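Local coordinates for bacterial transferase hexapeptide (Three repeats) family protein (Acinetobacter baumannii, PDB 4M9C) that probably acetylates a UDP-linked amino sugar in making UDP-N,N'-diacetylbacillosamine, working as a homotrimer of left-handed beta-helix subunits, at residues 96-101 against 114-119; 129-134 against 148-153. One frame throughout, in Å; residues are numbered along the deposited sequence.

Contact 1: 96-101 against 114-119; sequences TNTVIL and PFTCLT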
ATOM      1  N   THR A  96     -10.379  -2.645  -9.721  1.00 24.82           N
ATOM      2  CA  THR A  96      -9.669  -3.561 -10.607  1.00 28.28           C
ATOM      3  C   THR A  96      -8.496  -4.241  -9.909  1.00 26.47           C
ATOM      4  O   THR A  96      -8.278  -5.435 -10.079  1.00 24.92           O
ATOM      5  CB  THR A  96      -9.163  -2.833 -11.856  1.00 26.34           C
ATOM      6  OG1 THR A  96     -10.279  -2.246 -12.531  1.00 30.12           O
ATOM      7  CG2 THR A  96      -8.456  -3.810 -12.818  1.00 32.78           C
ATOM      8  N   ASN A  97      -7.738  -3.494  -9.118  1.00 24.28           N
ATOM      9  CA  ASN A  97      -6.553  -4.090  -8.513  1.00 23.65           C
ATOM     10  C   ASN A  97      -6.785  -4.715  -7.132  1.00 25.18           C
ATOM     11  O   ASN A  97      -5.827  -5.115  -6.467  1.00 27.50           O
ATOM     12  CB  ASN A  97      -5.382  -3.096  -8.470  1.00 27.37           C
ATOM     13  CG  ASN A  97      -5.616  -1.951  -7.489  1.00 23.18           C
ATOM     14  OD1 ASN A  97      -6.615  -1.928  -6.769  1.00 20.53           O
ATOM     15  ND2 ASN A  97      -4.697  -0.993  -7.468  1.00 22.91           N
ATOM     16  N   THR A  98      -8.042  -4.796  -6.701  1.00 24.47           N
ATOM     17  CA  THR A  98      -8.360  -5.419  -5.411  1.00 23.83           C
ATOM     18  C   THR A  98      -7.971  -6.894  -5.437  1.00 28.16           C
ATOM     19  O   THR A  98      -8.198  -7.584  -6.434  1.00 24.77           O
ATOM     20  CB  THR A  98      -9.868  -5.309  -5.076  1.00 24.51           C
ATOM     21  OG1 THR A  98     -10.208  -3.943  -4.795  1.00 23.36           O
ATOM     22  CG2 THR A  98     -10.232  -6.168  -3.860  1.00 25.48           C
ATOM     23  N   VAL A  99      -7.384  -7.369  -4.346  1.00 23.09           N
ATOM     24  CA  VAL A  99      -7.017  -8.772  -4.215  1.00 25.10           C
ATOM     25  C   VAL A  99      -7.858  -9.434  -3.124  1.00 27.97           C
ATOM     26  O   VAL A  99      -7.965  -8.909  -2.008  1.00 28.76           O
ATOM     27  CB  VAL A  99      -5.520  -8.919  -3.855  1.00 26.47           C
ATOM     28  CG1 VAL A  99      -5.181 -10.372  -3.487  1.00 23.74           C
ATOM     29  CG2 VAL A  99      -4.649  -8.427  -5.004  1.00 28.18           C
ATOM     30  N   ILE A 100      -8.462 -10.572  -3.454  1.00 24.56           N
ATOM     31  CA  ILE A 100      -9.194 -11.395  -2.490  1.00 24.38           C
ATOM     32  C   ILE A 100      -8.726 -12.845  -2.665  1.00 31.85           C
ATOM     33  O   ILE A 100      -8.750 -13.361  -3.782  1.00 26.44           O
ATOM     34  CB  ILE A 100     -10.719 -11.329  -2.737  1.00 29.61           C
ATOM     35  CG1 ILE A 100     -11.233  -9.887  -2.611  1.00 25.40           C
ATOM     36  CG2 ILE A 100     -11.467 -12.263  -1.776  1.00 24.01           C
ATOM     37  CD1 ILE A 100     -12.637  -9.694  -3.193  1.00 26.17           C
ATOM     38  N   LEU A 101      -8.283 -13.487  -1.580  1.00 27.48           N
ATOM     39  CA  LEU A 101      -7.767 -14.853  -1.651  1.00 29.03           C
ATOM     40  C   LEU A 101      -8.826 -15.929  -1.317  1.00 29.25           C
ATOM     41  O   LEU A 101      -9.954 -15.870  -1.820  1.00 34.09           O
ATOM     42  CB  LEU A 101      -6.501 -14.999  -0.796  1.00 27.70           C
ATOM     43  CG  LEU A 101      -5.347 -14.068  -1.215  1.00 27.89           C
ATOM     44  CD1 LEU A 101      -4.073 -14.332  -0.409  1.00 27.22           C
ATOM     45  CD2 LEU A 101      -5.060 -14.190  -2.718  1.00 27.90           C
ATOM     46  N   PRO A 114      -9.339   1.065  -4.371  1.00 21.86           N
ATOM     47  CA  PRO A 114      -8.063   0.650  -4.965  1.00 22.80           C
ATOM     48  C   PRO A 114      -6.994   0.239  -3.949  1.00 22.01           C
ATOM     49  O   PRO A 114      -6.871   0.840  -2.878  1.00 20.83           O
ATOM     50  CB  PRO A 114      -7.626   1.897  -5.734  1.00 22.12           C
ATOM     51  CG  PRO A 114      -8.950   2.514  -6.168  1.00 23.34           C
ATOM     52  CD  PRO A 114      -9.843   2.318  -4.965  1.00 21.71           C
ATOM     53  N   PHE A 115      -6.237  -0.790  -4.307  1.00 18.66           N
ATOM     54  CA  PHE A 115      -5.149  -1.324  -3.484  1.00 20.97           C
ATOM     55  C   PHE A 115      -5.615  -1.965  -2.186  1.00 21.62           C
ATOM     56  O   PHE A 115      -4.872  -2.008  -1.199  1.00 23.49           O
ATOM     57  CB  PHE A 115      -4.070  -0.261  -3.204  1.00 20.48           C
ATOM     58  CG  PHE A 115      -3.464   0.305  -4.445  1.00 21.86           C
ATOM     59  CD1 PHE A 115      -2.520  -0.422  -5.164  1.00 21.44           C
ATOM     60  CD2 PHE A 115      -3.862   1.544  -4.924  1.00 20.25           C
ATOM     61  CE1 PHE A 115      -1.969   0.086  -6.336  1.00 23.80           C
ATOM     62  CE2 PHE A 115      -3.316   2.057  -6.087  1.00 22.33           C
ATOM     63  CZ  PHE A 115      -2.363   1.330  -6.794  1.00 24.02           C
ATOM     64  N   THR A 116      -6.838  -2.472  -2.177  1.00 21.55           N
ATOM     65  CA  THR A 116      -7.300  -3.213  -1.010  1.00 24.78           C
ATOM     66  C   THR A 116      -6.990  -4.693  -1.151  1.00 24.36           C
ATOM     67  O   THR A 116      -6.823  -5.205  -2.259  1.00 23.47           O
ATOM     68  CB  THR A 116      -8.804  -3.063  -0.771  1.00 24.45           C
ATOM     69  OG1 THR A 116      -9.498  -3.128  -2.025  1.00 24.20           O
ATOM     70  CG2 THR A 116      -9.100  -1.735  -0.059  1.00 21.69           C
ATOM     71  N   CYS A 117      -6.948  -5.381  -0.020  1.00 22.20           N
ATOM     72  CA  CYS A 117      -6.563  -6.776  -0.001  1.00 23.03           C
ATOM     73  C   CYS A 117      -7.286  -7.500   1.118  1.00 26.05           C
ATOM     74  O   CYS A 117      -7.253  -7.063   2.265  1.00 26.09           O
ATOM     75  CB  CYS A 117      -5.052  -6.894   0.201  1.00 21.00           C
ATOM     76  SG  CYS A 117      -4.417  -8.619   0.151  1.00 26.13           S
ATOM     77  N   LEU A 118      -7.957  -8.591   0.769  1.00 23.52           N
ATOM     78  CA  LEU A 118      -8.547  -9.500   1.745  1.00 23.77           C
ATOM     79  C   LEU A 118      -7.850 -10.848   1.537  1.00 27.53           C
ATOM     80  O   LEU A 118      -7.829 -11.358   0.414  1.00 25.74           O
ATOM     81  CB  LEU A 118     -10.043  -9.649   1.466  1.00 25.29           C
ATOM     82  CG  LEU A 118     -11.105  -8.721   2.080  1.00 34.32           C
ATOM     83  CD1 LEU A 118     -10.581  -7.379   2.615  1.00 23.80           C
ATOM     84  CD2 LEU A 118     -12.241  -8.516   1.102  1.00 24.73           C
ATOM     85  N   THR A 119      -7.261 -11.424   2.585  1.00 23.82           N
ATOM     86  CA  THR A 119      -6.507 -12.664   2.396  1.00 26.29           C
ATOM     87  C   THR A 119      -7.397 -13.918   2.442  1.00 25.89           C
ATOM     88  O   THR A 119      -8.213 -14.103   1.554  1.00 27.79           O
ATOM     89  CB  THR A 119      -5.267 -12.765   3.314  1.00 31.07           C
ATOM     90  OG1 THR A 119      -5.664 -12.790   4.688  1.00 29.10           O
ATOM     91  CG2 THR A 119      -4.317 -11.582   3.071  1.00 25.31           C
TER
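N97 grips F115 with both ends of its side-chain amide. OD1 of N97 accepts the backbone N-H of F115, at 2.7 Å from F115 N. That bond is almost straight (175° at the hydrogen), although the donor lies tilted from the carbonyl plane of the amide. ND2 of N97 sits over the centre of the F115 ring, 3.1 Å above its plane. The amide and ring planes are 58° apart, so an amide nitrogen meets the ring face without flat stacking. CG of N97 lies between its own backbone N and carbonyl carbon (chi1 69°), which brings the amide onto F115. Beside this, T98 OG1 donates to T116 OG1 over 3.0 Å. T116 OG1 is also bonded to C113 O, and T98 OG1 to S95 N, so the hydroxyl pair links two backbone sites.

The segments then run as neighbouring parallel strands, 99-100 and 117-118. They belong to successive coils of the left-handed beta-helix, and within the chain 99-100 is the end strand of its sheet. V99 N bonds to T116 O at 3.1 Å, and L118 N to V99 O at 2.8 Å. L101 N reaches L118 O at 3.0 Å and, weakly, T119 O.

The side chains along the strands meet more loosely. V99 CG1 lies 4.1 Å from C117 SG on a face that packs on the second subunit, where V99 meets F115 of that subunit and C117 meets Y133 of that subunit. I100 and L118 run alongside each other on the other face, and both touch L112. I100 CG1 is 4.1 Å from L118 CD2, and I100 as a whole is exposed to solvent.

Contact 2: 129-134 against 148-153; sequences HANIYS and FAPGAK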
ATOM      1  N   HIS A 129     -16.936  -1.222   4.326  1.00 23.17           N
ATOM      2  CA  HIS A 129     -16.239  -0.234   3.509  1.00 23.70           C
ATOM      3  C   HIS A 129     -14.745  -0.317   3.782  1.00 25.53           C
ATOM      4  O   HIS A 129     -14.302  -0.128   4.922  1.00 25.45           O
ATOM      5  CB  HIS A 129     -16.721   1.178   3.829  1.00 25.50           C
ATOM      6  CG  HIS A 129     -17.978   1.571   3.114  1.00 31.15           C
ATOM      7  ND1 HIS A 129     -18.263   2.877   2.782  1.00 30.74           N
ATOM      8  CD2 HIS A 129     -19.022   0.830   2.665  1.00 29.27           C
ATOM      9  CE1 HIS A 129     -19.427   2.928   2.157  1.00 27.24           C
ATOM     10  NE2 HIS A 129     -19.911   1.700   2.078  1.00 29.30           N
ATOM     11  N   ALA A 130     -13.973  -0.604   2.738  1.00 23.35           N
ATOM     12  CA  ALA A 130     -12.515  -0.632   2.830  1.00 23.03           C
ATOM     13  C   ALA A 130     -11.964   0.393   1.859  1.00 25.25           C
ATOM     14  O   ALA A 130     -12.013   0.192   0.647  1.00 22.44           O
ATOM     15  CB  ALA A 130     -11.993  -1.996   2.466  1.00 20.70           C
ATOM     16  N   ASN A 131     -11.449   1.496   2.380  1.00 21.98           N
ATOM     17  CA  ASN A 131     -10.871   2.520   1.520  0.65 23.26           C
ATOM     18  C   ASN A 131      -9.452   2.162   1.133  1.00 20.81           C
ATOM     19  O   ASN A 131      -8.918   1.148   1.577  1.00 21.06           O
ATOM     20  CB  ASN A 131     -10.904   3.904   2.177  0.65 23.73           C
ATOM     21  CG  ASN A 131     -11.266   5.009   1.183  0.65 27.03           C
ATOM     22  OD1 ASN A 131     -10.736   5.075   0.058  0.65 20.21           O
ATOM     23  ND2 ASN A 131     -12.192   5.867   1.588  0.65 28.39           N
ATOM     24  N   ILE A 132      -8.852   3.000   0.301  1.00 21.39           N
ATOM     25  CA  ILE A 132      -7.580   2.665  -0.335  1.00 19.76           C
ATOM     26  C   ILE A 132      -6.467   2.178   0.592  1.00 22.25           C
ATOM     27  O   ILE A 132      -6.235   2.727   1.680  1.00 22.41           O
ATOM     28  CB  ILE A 132      -7.089   3.803  -1.238  1.00 22.76           C
ATOM     29  CG1 ILE A 132      -6.938   5.097  -0.454  1.00 20.07           C
ATOM     30  CG2 ILE A 132      -8.083   4.039  -2.370  1.00 19.63           C
ATOM     31  CD1 ILE A 132      -6.357   6.210  -1.306  1.00 22.88           C
ATOM     32  N   TYR A 133      -5.804   1.117   0.146  1.00 25.73           N
ATOM     33  CA  TYR A 133      -4.675   0.504   0.863  1.00 24.47           C
ATOM     34  C   TYR A 133      -5.051  -0.190   2.160  1.00 23.82           C
ATOM     35  O   TYR A 133      -4.169  -0.646   2.866  1.00 28.48           O
ATOM     36  CB  TYR A 133      -3.547   1.508   1.141  1.00 22.50           C
ATOM     37  CG  TYR A 133      -3.020   2.186  -0.102  1.00 22.50           C
ATOM     38  CD1 TYR A 133      -2.010   1.602  -0.867  1.00 21.50           C
ATOM     39  CD2 TYR A 133      -3.526   3.410  -0.505  1.00 19.64           C
ATOM     40  CE1 TYR A 133      -1.531   2.224  -2.001  1.00 19.08           C
ATOM     41  CE2 TYR A 133      -3.060   4.040  -1.629  1.00 21.53           C
ATOM     42  CZ  TYR A 133      -2.064   3.444  -2.377  1.00 23.20           C
ATOM     43  OH  TYR A 133      -1.602   4.088  -3.497  1.00 22.97           O
ATOM     44  N   SER A 134      -6.337  -0.284   2.485  1.00 20.43           N
ATOM     45  CA  SER A 134      -6.710  -1.044   3.677  1.00 21.27           C
ATOM     46  C   SER A 134      -6.734  -2.550   3.380  1.00 24.53           C
ATOM     47  O   SER A 134      -6.909  -2.968   2.233  1.00 24.43           O
ATOM     48  CB  SER A 134      -8.045  -0.569   4.280  1.00 23.36           C
ATOM     49  OG  SER A 134      -9.146  -0.835   3.424  1.00 23.49           O
ATOM     50  N   PHE A 148     -13.284   0.889   7.245  1.00 25.43           N
ATOM     51  CA  PHE A 148     -11.822   0.989   7.287  1.00 24.58           C
ATOM     52  C   PHE A 148     -11.457   2.220   6.490  1.00 24.89           C
ATOM     53  O   PHE A 148     -11.712   2.278   5.281  1.00 23.16           O
ATOM     54  CB  PHE A 148     -11.141  -0.225   6.606  1.00 20.81           C
ATOM     55  CG  PHE A 148     -11.021  -1.452   7.484  1.00 23.64           C
ATOM     56  CD1 PHE A 148     -10.080  -2.424   7.195  1.00 23.24           C
ATOM     57  CD2 PHE A 148     -11.856  -1.642   8.576  1.00 24.97           C
ATOM     58  CE1 PHE A 148      -9.965  -3.558   7.982  1.00 28.41           C
ATOM     59  CE2 PHE A 148     -11.751  -2.777   9.360  1.00 25.62           C
ATOM     60  CZ  PHE A 148     -10.805  -3.735   9.067  1.00 29.27           C
ATOM     61  N   ALA A 149     -10.859   3.201   7.154  1.00 22.94           N
ATOM     62  CA  ALA A 149     -10.354   4.378   6.473  1.00 23.17           C
ATOM     63  C   ALA A 149      -9.133   3.934   5.676  1.00 25.35           C
ATOM     64  O   ALA A 149      -8.662   2.816   5.851  1.00 23.62           O
ATOM     65  CB  ALA A 149      -9.973   5.450   7.495  1.00 24.59           C
ATOM     66  N   PRO A 150      -8.604   4.813   4.817  1.00 24.19           N
ATOM     67  CA  PRO A 150      -7.444   4.477   3.986  1.00 20.49           C
ATOM     68  C   PRO A 150      -6.227   4.066   4.805  1.00 26.65           C
ATOM     69  O   PRO A 150      -5.902   4.708   5.801  1.00 27.01           O
ATOM     70  CB  PRO A 150      -7.157   5.780   3.225  1.00 22.79           C
ATOM     71  CG  PRO A 150      -8.439   6.539   3.260  1.00 24.41           C
ATOM     72  CD  PRO A 150      -9.123   6.164   4.543  1.00 21.05           C
ATOM     73  N   GLY A 151      -5.578   2.981   4.389  1.00 25.50           N
ATOM     74  CA  GLY A 151      -4.346   2.544   5.008  1.00 25.07           C
ATOM     75  C   GLY A 151      -4.567   1.817   6.317  1.00 27.15           C
ATOM     76  O   GLY A 151      -3.607   1.573   7.056  1.00 25.94           O
ATOM     77  N   ALA A 152      -5.820   1.482   6.616  1.00 23.96           N
ATOM     78  CA  ALA A 152      -6.135   0.746   7.845  1.00 26.95           C
ATOM     79  C   ALA A 152      -5.649  -0.691   7.703  1.00 27.59           C
ATOM     80  O   ALA A 152      -5.910  -1.329   6.683  1.00 25.32           O
ATOM     81  CB  ALA A 152      -7.640   0.772   8.121  1.00 24.66           C
ATOM     82  N   LYS A 153      -4.958  -1.190   8.728  1.00 23.60           N
ATOM     83  CA  LYS A 153      -4.286  -2.491   8.675  1.00 28.76           C
ATOM     84  C   LYS A 153      -4.806  -3.448   9.742  1.00 27.02           C
ATOM     85  O   LYS A 153      -4.462  -3.341  10.920  1.00 27.24           O
ATOM     86  CB  LYS A 153      -2.764  -2.313   8.811  1.00 24.65           C
ATOM     87  CG  LYS A 153      -2.145  -1.592   7.615  1.00 30.47           C
ATOM     88  CD  LYS A 153      -0.695  -1.188   7.840  1.00 27.82           C
ATOM     89  CE  LYS A 153      -0.614   0.198   8.488  1.00 41.86           C
TER
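I132 and S134 lie against P150, G151 and A152 where two type II beta turns stack, N131 to S134 upon A149 to A152. They form one corner of the left-handed beta-helix, repeated in adjacent coils.

Backbone hydrogen bonds join the coils first. F148 N donates to H129 O at 2.7 Å, and F148 O accepts from N131 N at 3.0 Å. These two bonds flank A130, which pairs with F148 in parallel fashion. In the turns, G151 N donates to I132 O at 2.8 Å. This bond is bent, 137° at the hydrogen. Y133 and G151 hold matching places in their turns, both with positive phi.

CA-H...O contacts add to this. P150 CA approaches the same I132 O that takes the G151 bond, and S134 CA faces A152 O at 3.1 Å.

Apolar packing adds to the corner. I132 crosses P150 at a slant, with I132 CG1 3.7 Å from P150 CB. The edge of the F148 ring meets S134, its CD1 4.0 Å from S134 CB, and F128 packs edge-to-face with the same ring. The Y133 ring leads away from this packing. It stacks on F115 of its own chain, and its OH bonds to F115 O of the third subunit, so the corner also faces the trimer interface.

The S134 hydroxyl adds a second bond across its own turn. OG of S134 stands between its backbone N and carbonyl carbon (chi1 67°), turned back to the start of the turn. N131 O therefore holds two donors, S134 N and S134 OG, with OG on a carbonyl lone pair 2.7 Å away.

How the contacts relate
Contacts 1 and 2 follow each other along the chain, their centres about 11 Å apart. They touch directly: P114 O and Y133 N are 3.2 Å apart, a probable hydrogen bond, and T116 CG2 packs on N131 O. Contact 1 is the outer one, partly buried, at the end of its sheet. Contact 2 is wholly buried and nearer the centre of the chain. Both hold a corner and an adjoining strand: in contact 1 the strand follows the corner, in contact 2 strand 129-130 leads into it. Both have backbone bonds between coils. Contact 1 adds side-chain bonds from N97 and T98, whereas contact 2 adds apolar packing on P150. Both reach the third subunit.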